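Putative TIM-barrel metal-dependent hydrolase (Mycobacterium avium subsp. paratuberculosis S397, PDB 4DZI) is probably a metal-dependent hydrolase of the amidohydrolase superfamily, with a TIM-barrel fold and a two-metal site that holds cadmium here. Local coordinates at residues C[265-277]-C[294-306]. Numbering follows the deposited sequence.
Sequences DRAIHDTMASMIV and NGSYFVHRLIKRL. With SO4 (sulfate ion), chain J.
The imidazole of H269 lies between L302, whose CD1 makes a CH-pi contact over one face, and R305, whose NH2 stands over the other, the R305 guanidinium nearly perpendicular (87°) to the ring. With CG anti to the backbone N (chi1 174°), the ring enters a hole among F298, R301, L302 and R305; ND1 donates in plane to D270 OD1 (2.8 Å), fixing the ring's rotation. The flat, apolar F298 offers one face to I268 CG1 (4.1 Å to the centroid), with M272 CG near CE1. At the N-terminal ends the two oxygens of D265 match the two terminal nitrogens of R301: NH1 meets the syn lone pair of OD2 in plane (2.7 Å), and NH2 reaches OD1 from above the carboxylate plane (2.8 Å). That NH2 also donates to a sulfate, probably from the crystallisation liquor, held between arginines of both subunits, among them R305, whose NE pairs with D264 of the second subunit. Farther along, small A273 lets L302 CD1 come close (3.9 Å), while longer M272 and I276 span the widening gap to L302 and L306. The helices, crossing at -38°, flank strand 289-292, as neighbouring outer helices do in an amidohydrolase TIM barrel.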
# COMPACT_ATOMS: atom_id res chain seq x y z
N ASP C 265 3.74 2.12 -6.01
CA ASP C 265 4.94 2.56 -5.29
C ASP C 265 5.00 2.07 -3.83
O ASP C 265 5.65 2.69 -2.96
CB ASP C 265 5.06 4.09 -5.38
CG ASP C 265 3.89 4.79 -4.71
OD1 ASP C 265 2.94 4.07 -4.28
OD2 ASP C 265 3.93 6.05 -4.60
N ARG C 266 4.37 0.92 -3.55
CA ARG C 266 4.31 0.48 -2.17
C ARG C 266 5.67 0.04 -1.64
O ARG C 266 5.97 0.20 -0.46
CB ARG C 266 3.31 -0.67 -2.01
CG ARG C 266 1.92 -0.14 -2.22
CD ARG C 266 0.84 -1.16 -1.93
NE ARG C 266 -0.43 -0.47 -1.73
CZ ARG C 266 -1.60 -1.09 -1.58
NH1 ARG C 266 -1.64 -2.41 -1.61
NH2 ARG C 266 -2.72 -0.39 -1.39
N ALA C 267 6.51 -0.49 -2.51
CA ALA C 267 7.81 -0.95 -2.00
C ALA C 267 8.65 0.17 -1.43
O ALA C 267 9.23 0.02 -0.35
CB ALA C 267 8.57 -1.75 -3.07
N ILE C 268 8.72 1.30 -2.13
CA ILE C 268 9.57 2.40 -1.64
C ILE C 268 8.96 3.04 -0.38
O ILE C 268 9.66 3.37 0.55
CB ILE C 268 9.85 3.44 -2.73
CG1 ILE C 268 10.94 4.43 -2.28
CG2 ILE C 268 8.62 4.22 -3.15
CD1 ILE C 268 12.26 3.79 -1.88
N HIS C 269 7.64 3.13 -0.34
CA HIS C 269 7.01 3.65 0.87
C HIS C 269 7.38 2.80 2.07
O HIS C 269 7.79 3.33 3.13
CB HIS C 269 5.49 3.60 0.68
CG HIS C 269 4.72 3.98 1.93
ND1 HIS C 269 4.49 3.11 2.93
CD2 HIS C 269 4.15 5.18 2.30
CE1 HIS C 269 3.81 3.74 3.92
NE2 HIS C 269 3.58 5.00 3.52
N ASP C 270 7.19 1.48 1.92
CA ASP C 270 7.42 0.55 3.03
C ASP C 270 8.91 0.48 3.40
O ASP C 270 9.28 0.37 4.57
CB ASP C 270 6.85 -0.81 2.72
CG ASP C 270 5.33 -0.77 2.50
OD1 ASP C 270 4.73 0.33 2.71
OD2 ASP C 270 4.76 -1.82 2.11
N THR C 271 9.79 0.56 2.40
CA THR C 271 11.22 0.61 2.64
C THR C 271 11.60 1.82 3.50
O THR C 271 12.38 1.70 4.47
CB THR C 271 11.96 0.70 1.27
OG1 THR C 271 11.82 -0.57 0.61
CG2 THR C 271 13.49 1.01 1.42
N MET C 272 11.12 2.99 3.12
CA MET C 272 11.47 4.20 3.85
C MET C 272 10.82 4.17 5.23
O MET C 272 11.44 4.58 6.19
CB MET C 272 11.09 5.45 3.07
CG MET C 272 11.92 5.67 1.80
SD MET C 272 13.64 5.90 2.30
CE MET C 272 14.42 6.06 0.68
N ALA C 273 9.62 3.60 5.34
CA ALA C 273 9.02 3.39 6.67
C ALA C 273 9.90 2.50 7.53
O ALA C 273 10.11 2.79 8.72
CB ALA C 273 7.62 2.81 6.54
N SER C 274 10.34 1.38 6.98
CA SER C 274 11.20 0.47 7.71
C SER C 274 12.45 1.17 8.20
O SER C 274 12.82 1.05 9.37
CB SER C 274 11.55 -0.72 6.80
OG SER C 274 12.53 -1.53 7.42
N MET C 275 13.12 1.90 7.30
CA MET C 275 14.33 2.62 7.67
C MET C 275 14.08 3.62 8.78
O MET C 275 14.84 3.69 9.77
CB MET C 275 14.91 3.37 6.45
CG MET C 275 15.43 2.42 5.38
SD MET C 275 17.01 1.63 5.75
CE MET C 275 18.11 3.03 5.65
N ILE C 276 13.04 4.42 8.61
CA ILE C 276 12.80 5.52 9.53
C ILE C 276 12.24 5.04 10.85
O ILE C 276 12.79 5.37 11.92
CB ILE C 276 11.87 6.60 8.95
CG1 ILE C 276 12.55 7.28 7.75
CG2 ILE C 276 11.57 7.66 10.00
CD1 ILE C 276 11.63 8.09 6.86
N VAL C 277 11.13 4.29 10.79
CA VAL C 277 10.43 3.88 12.03
C VAL C 277 11.32 3.02 12.92
O VAL C 277 11.29 3.16 14.15
CB VAL C 277 9.11 3.14 11.69
CG1 VAL C 277 8.51 2.49 12.94
CG2 VAL C 277 8.13 4.12 11.05
N ASN C 294 11.49 5.44 -8.19
CA ASN C 294 10.32 5.00 -7.42
C ASN C 294 9.21 6.04 -7.39
O ASN C 294 8.17 5.82 -6.71
CB ASN C 294 10.79 4.71 -6.00
CG ASN C 294 11.90 3.66 -5.97
OD1 ASN C 294 11.77 2.61 -6.58
ND2 ASN C 294 13.00 3.98 -5.27
N GLY C 295 9.39 7.18 -8.08
CA GLY C 295 8.47 8.35 -8.02
C GLY C 295 8.69 9.12 -6.72
O GLY C 295 9.52 8.74 -5.91
N SER C 296 7.89 10.16 -6.50
CA SER C 296 7.97 10.91 -5.26
C SER C 296 6.58 10.98 -4.65
O SER C 296 6.43 11.53 -3.58
CB SER C 296 8.48 12.35 -5.50
OG SER C 296 7.61 13.12 -6.32
N TYR C 297 5.59 10.37 -5.30
CA TYR C 297 4.23 10.43 -4.73
C TYR C 297 4.14 9.75 -3.38
O TYR C 297 3.25 10.05 -2.59
CB TYR C 297 3.31 9.69 -5.68
CG TYR C 297 1.83 9.87 -5.46
CD1 TYR C 297 1.25 11.09 -5.55
CD2 TYR C 297 1.03 8.76 -5.23
CE1 TYR C 297 -0.12 11.25 -5.40
CE2 TYR C 297 -0.33 8.90 -5.07
CZ TYR C 297 -0.90 10.14 -5.16
OH TYR C 297 -2.27 10.27 -5.04
N PHE C 298 5.03 8.80 -3.11
CA PHE C 298 5.01 8.13 -1.82
C PHE C 298 5.19 9.06 -0.60
O PHE C 298 4.75 8.75 0.52
CB PHE C 298 6.03 6.99 -1.73
CG PHE C 298 7.47 7.45 -1.55
CD1 PHE C 298 8.01 7.60 -0.27
CD2 PHE C 298 8.28 7.65 -2.64
CE1 PHE C 298 9.32 8.02 -0.07
CE2 PHE C 298 9.60 8.04 -2.45
CZ PHE C 298 10.12 8.22 -1.17
N VAL C 299 5.87 10.19 -0.80
CA VAL C 299 6.28 11.04 0.32
C VAL C 299 5.10 11.52 1.16
O VAL C 299 5.13 11.50 2.37
CB VAL C 299 7.05 12.26 -0.20
CG1 VAL C 299 7.49 13.16 0.95
CG2 VAL C 299 8.26 11.80 -0.99
N HIS C 300 4.08 12.00 0.49
CA HIS C 300 3.04 12.62 1.30
C HIS C 300 2.29 11.62 2.15
O HIS C 300 1.94 11.95 3.27
CB HIS C 300 2.12 13.51 0.48
CG HIS C 300 1.15 12.74 -0.34
ND1 HIS C 300 1.53 12.07 -1.45
CD2 HIS C 300 -0.22 12.56 -0.20
CE1 HIS C 300 0.44 11.45 -1.98
NE2 HIS C 300 -0.63 11.76 -1.22
N ARG C 301 2.04 10.41 1.66
CA ARG C 301 1.38 9.40 2.53
C ARG C 301 2.29 8.98 3.63
O ARG C 301 1.86 8.74 4.75
CB ARG C 301 0.95 8.14 1.74
CG ARG C 301 -0.02 8.41 0.59
CD ARG C 301 0.62 8.08 -0.76
NE ARG C 301 1.04 6.68 -0.78
CZ ARG C 301 1.76 6.14 -1.76
NH1 ARG C 301 2.12 6.92 -2.78
NH2 ARG C 301 2.14 4.85 -1.71
N LEU C 302 3.58 8.83 3.31
CA LEU C 302 4.54 8.41 4.31
C LEU C 302 4.59 9.46 5.44
O LEU C 302 4.59 9.09 6.62
CB LEU C 302 5.92 8.19 3.66
CG LEU C 302 7.03 7.78 4.63
CD1 LEU C 302 6.80 6.40 5.23
CD2 LEU C 302 8.38 7.78 3.89
N ILE C 303 4.63 10.74 5.08
CA ILE C 303 4.67 11.82 6.07
C ILE C 303 3.42 11.76 6.98
O ILE C 303 3.56 11.79 8.21
CB ILE C 303 4.85 13.22 5.41
CG1 ILE C 303 6.30 13.40 4.95
CG2 ILE C 303 4.49 14.36 6.39
CD1 ILE C 303 6.49 14.58 4.04
N LYS C 304 2.25 11.59 6.39
CA LYS C 304 1.00 11.50 7.18
C LYS C 304 1.08 10.35 8.17
O LYS C 304 0.78 10.51 9.36
CB LYS C 304 -0.21 11.29 6.27
CG LYS C 304 -1.53 11.24 7.03
CD LYS C 304 -2.70 11.56 6.11
CE LYS C 304 -4.03 11.56 6.84
NZ LYS C 304 -4.63 10.19 6.85
N ARG C 305 1.49 9.19 7.68
CA ARG C 305 1.56 8.00 8.54
C ARG C 305 2.67 8.09 9.59
O ARG C 305 2.51 7.59 10.71
CB ARG C 305 1.74 6.77 7.66
CG ARG C 305 0.52 6.50 6.78
CD ARG C 305 0.82 5.49 5.67
NE ARG C 305 -0.41 5.17 4.93
CZ ARG C 305 -0.45 4.63 3.71
NH1 ARG C 305 -1.61 4.35 3.13
NH2 ARG C 305 0.69 4.39 3.05
N LEU C 306 3.81 8.71 9.25
CA LEU C 306 4.87 8.85 10.25
C LEU C 306 4.41 9.77 11.37
O LEU C 306 4.69 9.49 12.54
CB LEU C 306 6.16 9.42 9.62
CG LEU C 306 6.86 8.41 8.73
CD1 LEU C 306 7.97 9.14 7.99
CD2 LEU C 306 7.40 7.24 9.55
S SO4 J . -0.54 3.05 -0.26
O1 SO4 J . -1.01 2.51 1.00
O2 SO4 J . -0.95 4.45 -0.57
O3 SO4 J . 0.92 3.17 0.01
O4 SO4 J . -0.53 2.26 -1.48
O HOH W 1 6.09 7.28 -5.50